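Envelope polyprotein (Puumala orthohantavirus, PDB 5FXU) supplies the Gn glycoprotein of the viral envelope, whose ectodomain forms part of the antigenic hantaviral surface and probably acts with its partner Gc in cell entry. Local coordinates at residues 90-95 against 109-114; 193-198 against 341-346. All blocks are in the same frame, centred on the assembly; numbering follows the deposited sequence.

How the contacts relate
The two contacts lie in the buried interior of the Gn head, their centres about 10 Å apart and both close to the centre of the chain. Contact 1 comes first in sequence and is complete before contact 2 opens. It pins the loop after strand 79-89 onto strand 107-116, whereas contact 2 pairs strand 185-197 with the much later strand 340-354. The two meet directly: Asp113 OD2 is 2.6 Å from Thr344 OG1, a probable hydrogen bond, and Leu93 CD1 packs 3.5 Å from Leu343 CD1. A local loop-to-strand join and a long-range strand pairing thus meet in one interior; contact 1 is itself closed by a disulfide, and contact 2 carries one end of another, as suits an extracellular glycoprotein.

Contact 1 of 2, residues 90-95 against 109-114; sequences GLCLVP and IACFDL
A disulfide and a single backbone bridge fasten the loop 90-95 to strand 109-114. Cys92 SG and Cys111 SG are bonded at 2.1 Å with chi3 96°, close to the 90° that disulfides prefer. Cys111 places its sulfur between its own backbone N and carbonyl carbon (chi1 61°), and from there it meets Cys92, the centre of an inverse gamma turn.

Beside this crosslink the backbones of Leu91 and Phe112 are bridged. Phe112 N donates to Gly90 O at 3.1 Å in a fairly straight bond (160°). Cys92 N returns to Phe112 O at 3.1 Å, more bent and from above the carbonyl plane, while Leu91 CA makes a CA-H...O contact with that same oxygen. Gly90 suits its place twice over: its phi is positive, which favours glycine, and a CB at this position would run into Phe112 CE1. The ring has Leu91 N over one face, and Leu91 CD1 reaches Phe112 CE2 at 3.8 Å. Farther along, Leu91 CD2 approaches Leu114 CD1, and Val94 CG2 and Ile109 CG2 meet loosely at 4.4 Å.

Strand 120-130 pairs with strand 107-116 and sets Phe126 against Cys92 and Val125 against Phe112, while strand 54-64 brings Phe57 to Leu91.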
loop_
_atom_site.group_PDB
_atom_site.type_symbol
_atom_site.label_atom_id
_atom_site.label_comp_id
_atom_site.label_asym_id
_atom_site.label_seq_id
_atom_site.Cartn_x
_atom_site.Cartn_y
_atom_site.Cartn_z
ATOM N N GLY A 90 -4.241 -12.705 -4.576
ATOM C CA GLY A 90 -4.604 -11.431 -5.182
ATOM C C GLY A 90 -4.201 -10.189 -4.403
ATOM O O GLY A 90 -4.405 -9.083 -4.891
ATOM N N LEU A 91 -3.623 -10.339 -3.217
ATOM C CA LEU A 91 -3.234 -9.174 -2.433
ATOM C C LEU A 91 -1.991 -8.517 -3.025
ATOM O O LEU A 91 -1.224 -9.152 -3.756
ATOM C CB LEU A 91 -3.007 -9.503 -0.959
ATOM C CG LEU A 91 -4.295 -9.476 -0.139
ATOM C CD1 LEU A 91 -5.181 -10.663 -0.471
ATOM C CD2 LEU A 91 -3.981 -9.441 1.343
ATOM N N CYS A 92 -1.828 -7.232 -2.704
ATOM C CA CYS A 92 -0.703 -6.449 -3.170
ATOM C C CYS A 92 0.581 -6.796 -2.444
ATOM O O CYS A 92 1.063 -6.015 -1.646
ATOM C CB CYS A 92 -1.012 -4.932 -3.091
ATOM S SG CYS A 92 -2.347 -4.357 -4.177
ATOM N N LEU A 93 1.119 -7.961 -2.772
ATOM C CA LEU A 93 2.459 -8.402 -2.390
ATOM C C LEU A 93 3.241 -8.484 -3.681
ATOM O O LEU A 93 3.269 -9.519 -4.351
ATOM C CB LEU A 93 2.468 -9.789 -1.744
ATOM C CG LEU A 93 2.228 -9.888 -0.258
ATOM C CD1 LEU A 93 0.757 -9.632 0.005
ATOM C CD2 LEU A 93 2.620 -11.268 0.247
ATOM N N VAL A 94 3.884 -7.400 -4.027
ATOM C CA VAL A 94 4.514 -7.283 -5.312
ATOM C C VAL A 94 5.985 -7.682 -5.138
ATOM O O VAL A 94 6.635 -7.265 -4.187
ATOM C CB VAL A 94 4.346 -5.849 -5.835
ATOM C CG1 VAL A 94 4.882 -5.739 -7.246
ATOM C CG2 VAL A 94 2.874 -5.455 -5.797
ATOM N N PRO A 95 6.505 -8.535 -6.028
ATOM C CA PRO A 95 7.912 -8.913 -5.882
ATOM C C PRO A 95 8.834 -7.775 -6.218
ATOM O O PRO A 95 8.433 -6.850 -6.918
ATOM C CB PRO A 95 8.100 -10.044 -6.899
ATOM C CG PRO A 95 6.734 -10.545 -7.183
ATOM C CD PRO A 95 5.836 -9.347 -7.062
ATOM N N ILE A 109 0.115 -4.310 -13.274
ATOM C CA ILE A 109 -0.083 -4.875 -11.939
ATOM C C ILE A 109 -1.485 -4.511 -11.514
ATOM O O ILE A 109 -1.859 -3.342 -11.528
ATOM C CB ILE A 109 0.917 -4.327 -10.895
ATOM C CG1 ILE A 109 2.339 -4.766 -11.214
ATOM C CG2 ILE A 109 0.588 -4.834 -9.490
ATOM C CD1 ILE A 109 3.057 -3.871 -12.213
ATOM N N ALA A 110 -2.261 -5.528 -11.165
ATOM C CA ALA A 110 -3.603 -5.348 -10.623
ATOM C C ALA A 110 -3.710 -6.258 -9.408
ATOM O O ALA A 110 -3.517 -7.455 -9.527
ATOM C CB ALA A 110 -4.662 -5.683 -11.645
ATOM N N CYS A 111 -4.011 -5.667 -8.255
ATOM C CA CYS A 111 -4.041 -6.361 -6.982
ATOM C C CYS A 111 -4.931 -5.570 -6.018
ATOM O O CYS A 111 -5.399 -4.488 -6.360
ATOM C CB CYS A 111 -2.629 -6.492 -6.430
ATOM S SG CYS A 111 -1.784 -4.912 -6.109
ATOM N N PHE A 112 -5.252 -6.131 -4.851
ATOM C CA PHE A 112 -6.095 -5.406 -3.870
ATOM C C PHE A 112 -5.511 -5.492 -2.480
ATOM O O PHE A 112 -4.712 -6.365 -2.203
ATOM C CB PHE A 112 -7.557 -5.861 -3.934
ATOM C CG PHE A 112 -7.736 -7.320 -3.722
ATOM C CD1 PHE A 112 -7.605 -8.231 -4.777
ATOM C CD2 PHE A 112 -8.013 -7.799 -2.450
ATOM C CE1 PHE A 112 -7.754 -9.588 -4.553
ATOM C CE2 PHE A 112 -8.165 -9.149 -2.221
ATOM C CZ PHE A 112 -8.028 -10.048 -3.268
ATOM N N ASP A 113 -5.839 -4.511 -1.651
ATOM C CA ASP A 113 -5.593 -4.574 -0.212
ATOM C C ASP A 113 -6.967 -4.689 0.473
ATOM O O ASP A 113 -7.993 -4.470 -0.179
ATOM C CB ASP A 113 -4.795 -3.328 0.269
ATOM C CG ASP A 113 -4.028 -3.574 1.607
ATOM O OD1 ASP A 113 -4.337 -4.613 2.268
ATOM O OD2 ASP A 113 -3.125 -2.733 1.998
ATOM N N LEU A 114 -6.990 -5.011 1.767
ATOM C CA LEU A 114 -8.242 -5.257 2.510
ATOM C C LEU A 114 -8.318 -4.354 3.726
ATOM O O LEU A 114 -7.344 -4.212 4.436
ATOM C CB LEU A 114 -8.319 -6.694 2.990
ATOM C CG LEU A 114 -8.211 -7.778 1.930
ATOM C CD1 LEU A 114 -8.053 -9.153 2.562
ATOM C CD2 LEU A 114 -9.432 -7.733 1.045
#

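Contact 2 of 2, residues 193-198 against 341-346; sequences CFLIAK and LPLTWT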
loop_
_atom_site.group_PDB
_atom_site.type_symbol
_atom_site.label_atom_id
_atom_site.label_comp_id
_atom_site.label_asym_id
_atom_site.label_seq_id
_atom_site.Cartn_x
_atom_site.Cartn_y
_atom_site.Cartn_z
ATOM N N CYS A 193 2.027 3.742 -2.130
ATOM C CA CYS A 193 3.220 2.951 -1.890
ATOM C C CYS A 193 2.900 1.503 -1.549
ATOM O O CYS A 193 1.936 1.239 -0.854
ATOM C CB CYS A 193 3.993 3.517 -0.694
ATOM S SG CYS A 193 4.523 5.213 -0.863
ATOM N N PHE A 194 3.752 0.596 -2.019
ATOM C CA PHE A 194 3.591 -0.845 -1.843
ATOM C C PHE A 194 4.830 -1.381 -1.172
ATOM O O PHE A 194 5.941 -1.039 -1.551
ATOM C CB PHE A 194 3.324 -1.521 -3.195
ATOM C CG PHE A 194 2.174 -0.892 -3.920
ATOM C CD1 PHE A 194 2.357 0.301 -4.631
ATOM C CD2 PHE A 194 0.900 -1.405 -3.799
ATOM C CE1 PHE A 194 1.276 0.941 -5.230
ATOM C CE2 PHE A 194 -0.180 -0.782 -4.417
ATOM C CZ PHE A 194 -0.009 0.396 -5.117
ATOM N N LEU A 195 4.625 -2.180 -0.137
ATOM C CA LEU A 195 5.707 -2.783 0.601
ATOM C C LEU A 195 6.284 -3.976 -0.135
ATOM O O LEU A 195 5.555 -4.923 -0.451
ATOM C CB LEU A 195 5.202 -3.247 1.975
ATOM C CG LEU A 195 6.275 -3.838 2.878
ATOM C CD1 LEU A 195 7.247 -2.779 3.323
ATOM C CD2 LEU A 195 5.624 -4.417 4.101
ATOM N N ILE A 196 7.593 -3.968 -0.328
ATOM C CA ILE A 196 8.295 -5.028 -1.055
ATOM C C ILE A 196 9.280 -5.700 -0.103
ATOM O O ILE A 196 10.127 -5.014 0.488
ATOM C CB ILE A 196 9.092 -4.433 -2.228
ATOM C CG1 ILE A 196 8.245 -3.497 -3.118
ATOM C CG2 ILE A 196 9.766 -5.524 -3.043
ATOM C CD1 ILE A 196 7.018 -4.118 -3.711
ATOM N N ALA A 197 9.195 -7.019 0.044
ATOM C CA ALA A 197 10.178 -7.789 0.804
ATOM C C ALA A 197 11.412 -8.082 -0.042
ATOM O O ALA A 197 11.318 -8.659 -1.131
ATOM C CB ALA A 197 9.574 -9.087 1.259
ATOM N N LYS A 198 12.569 -7.688 0.475
ATOM C CA LYS A 198 13.832 -7.837 -0.218
ATOM C C LYS A 198 14.984 -7.921 0.790
ATOM O O LYS A 198 15.309 -6.960 1.487
ATOM C CB LYS A 198 14.034 -6.674 -1.198
ATOM C CG LYS A 198 15.335 -6.690 -2.000
ATOM C CD LYS A 198 15.397 -7.901 -2.919
ATOM C CE LYS A 198 16.649 -7.935 -3.800
ATOM N NZ LYS A 198 17.959 -8.148 -3.128
ATOM N N LEU A 341 4.546 -2.935 9.754
ATOM C CA LEU A 341 4.523 -2.021 8.609
ATOM C C LEU A 341 3.360 -2.411 7.723
ATOM O O LEU A 341 3.116 -3.603 7.496
ATOM C CB LEU A 341 5.808 -2.125 7.785
ATOM C CG LEU A 341 7.051 -1.481 8.410
ATOM C CD1 LEU A 341 8.301 -2.015 7.745
ATOM C CD2 LEU A 341 7.003 0.023 8.297
ATOM N N PRO A 342 2.641 -1.416 7.195
ATOM C CA PRO A 342 1.506 -1.756 6.354
ATOM C C PRO A 342 1.934 -2.181 4.947
ATOM O O PRO A 342 2.963 -1.702 4.438
ATOM C CB PRO A 342 0.705 -0.463 6.327
ATOM C CG PRO A 342 1.745 0.622 6.493
ATOM C CD PRO A 342 2.753 0.037 7.430
ATOM N N LEU A 343 1.129 -3.048 4.323
ATOM C CA LEU A 343 1.397 -3.545 2.970
ATOM C C LEU A 343 1.260 -2.474 1.902
ATOM O O LEU A 343 2.033 -2.454 0.941
ATOM C CB LEU A 343 0.489 -4.730 2.615
ATOM C CG LEU A 343 0.715 -6.043 3.335
ATOM C CD1 LEU A 343 0.259 -7.168 2.410
ATOM C CD2 LEU A 343 2.142 -6.286 3.787
ATOM N N THR A 344 0.255 -1.623 2.057
ATOM C CA THR A 344 0.071 -0.454 1.211
ATOM C C THR A 344 -0.110 0.769 2.086
ATOM O O THR A 344 -0.485 0.652 3.246
ATOM C CB THR A 344 -1.151 -0.566 0.293
ATOM O OG1 THR A 344 -2.356 -0.455 1.069
ATOM C CG2 THR A 344 -1.124 -1.890 -0.477
ATOM N N TRP A 345 0.189 1.928 1.521
ATOM C CA TRP A 345 0.149 3.190 2.255
ATOM C C TRP A 345 -0.196 4.301 1.276
ATOM O O TRP A 345 0.438 4.422 0.221
ATOM C CB TRP A 345 1.504 3.486 2.914
ATOM C CG TRP A 345 1.495 4.728 3.777
ATOM C CD1 TRP A 345 1.207 4.790 5.097
ATOM C CD2 TRP A 345 1.778 6.063 3.361
ATOM N NE1 TRP A 345 1.296 6.088 5.546
ATOM C CE2 TRP A 345 1.640 6.895 4.497
ATOM C CE3 TRP A 345 2.141 6.644 2.139
ATOM C CZ2 TRP A 345 1.853 8.289 4.454
ATOM C CZ3 TRP A 345 2.360 8.041 2.087
ATOM C CH2 TRP A 345 2.219 8.839 3.237
ATOM N N THR A 346 -1.213 5.077 1.625
ATOM C CA THR A 346 -1.695 6.169 0.812
ATOM C C THR A 346 -1.635 7.434 1.665
ATOM O O THR A 346 -2.133 7.471 2.797
ATOM C CB THR A 346 -3.127 5.893 0.285
ATOM O OG1 THR A 346 -3.128 4.677 -0.491
ATOM C CG2 THR A 346 -3.601 7.012 -0.611
#
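Strands 193-197 and 344-346 run antiparallel, and their pairing rests first on three backbone hydrogen bonds. Cys193 and Trp345 form a hydrogen-bonded pair: Cys193 N donates to Trp345 O at 2.9 Å, nearly along the C=O axis, and Trp345 N answers to Cys193 O at 3.0 Å. The next pair, Phe194 with Thr344, is non-hydrogen-bonded, and beyond it Leu195 N reaches Leu343 O at 2.8 Å in the straightest bond of the three (167°). CA-H...O contacts from Thr344 CA to Cys193 O and from Phe194 CA to Leu343 O add weaker polar links.

Apolar packing alternates between the two faces only for these two pairs, since the strand is broken at Leu343, whose side chain nevertheless meets Leu195. Leu195 extends CG anti to its backbone N (chi1 -177°), which carries CD2 to 4.0 Å from Leu343 CD2; the two side chains meet at about a right angle. The same methyl lies 4.3 Å from Leu341 CB, and Leu208 of helix 208-216 also touches Leu195, so a branched aliphatic residue fits well here. On the face bearing Phe194 and Thr344, Thr344 CG2 approaches Phe194 CD2 at 3.9 Å, while Phe126 stacks edge-to-face with Phe194.

A sulfur-aromatic contact marks the face of Cys193 and Trp345, with Cys193 SG 4.1 Å from Trp345 CE3 and oblique to the ring. That sulfur is disulfide-bonded to Cys232, and helix 249-260 adds Met258 beside both residues.

The polar ends of Thr344 and Trp345 find partners beyond the contact, Trp345 NE1 bonding to Ala261 O. Threonine serves two needs, its methyl packing obliquely against the Phe194 ring and its hydroxyl turned to Asp113 OD2. The chemistry implies a join of main-chain bonds sealed by hydrophobic side chains and secured covalently to strand 228-234.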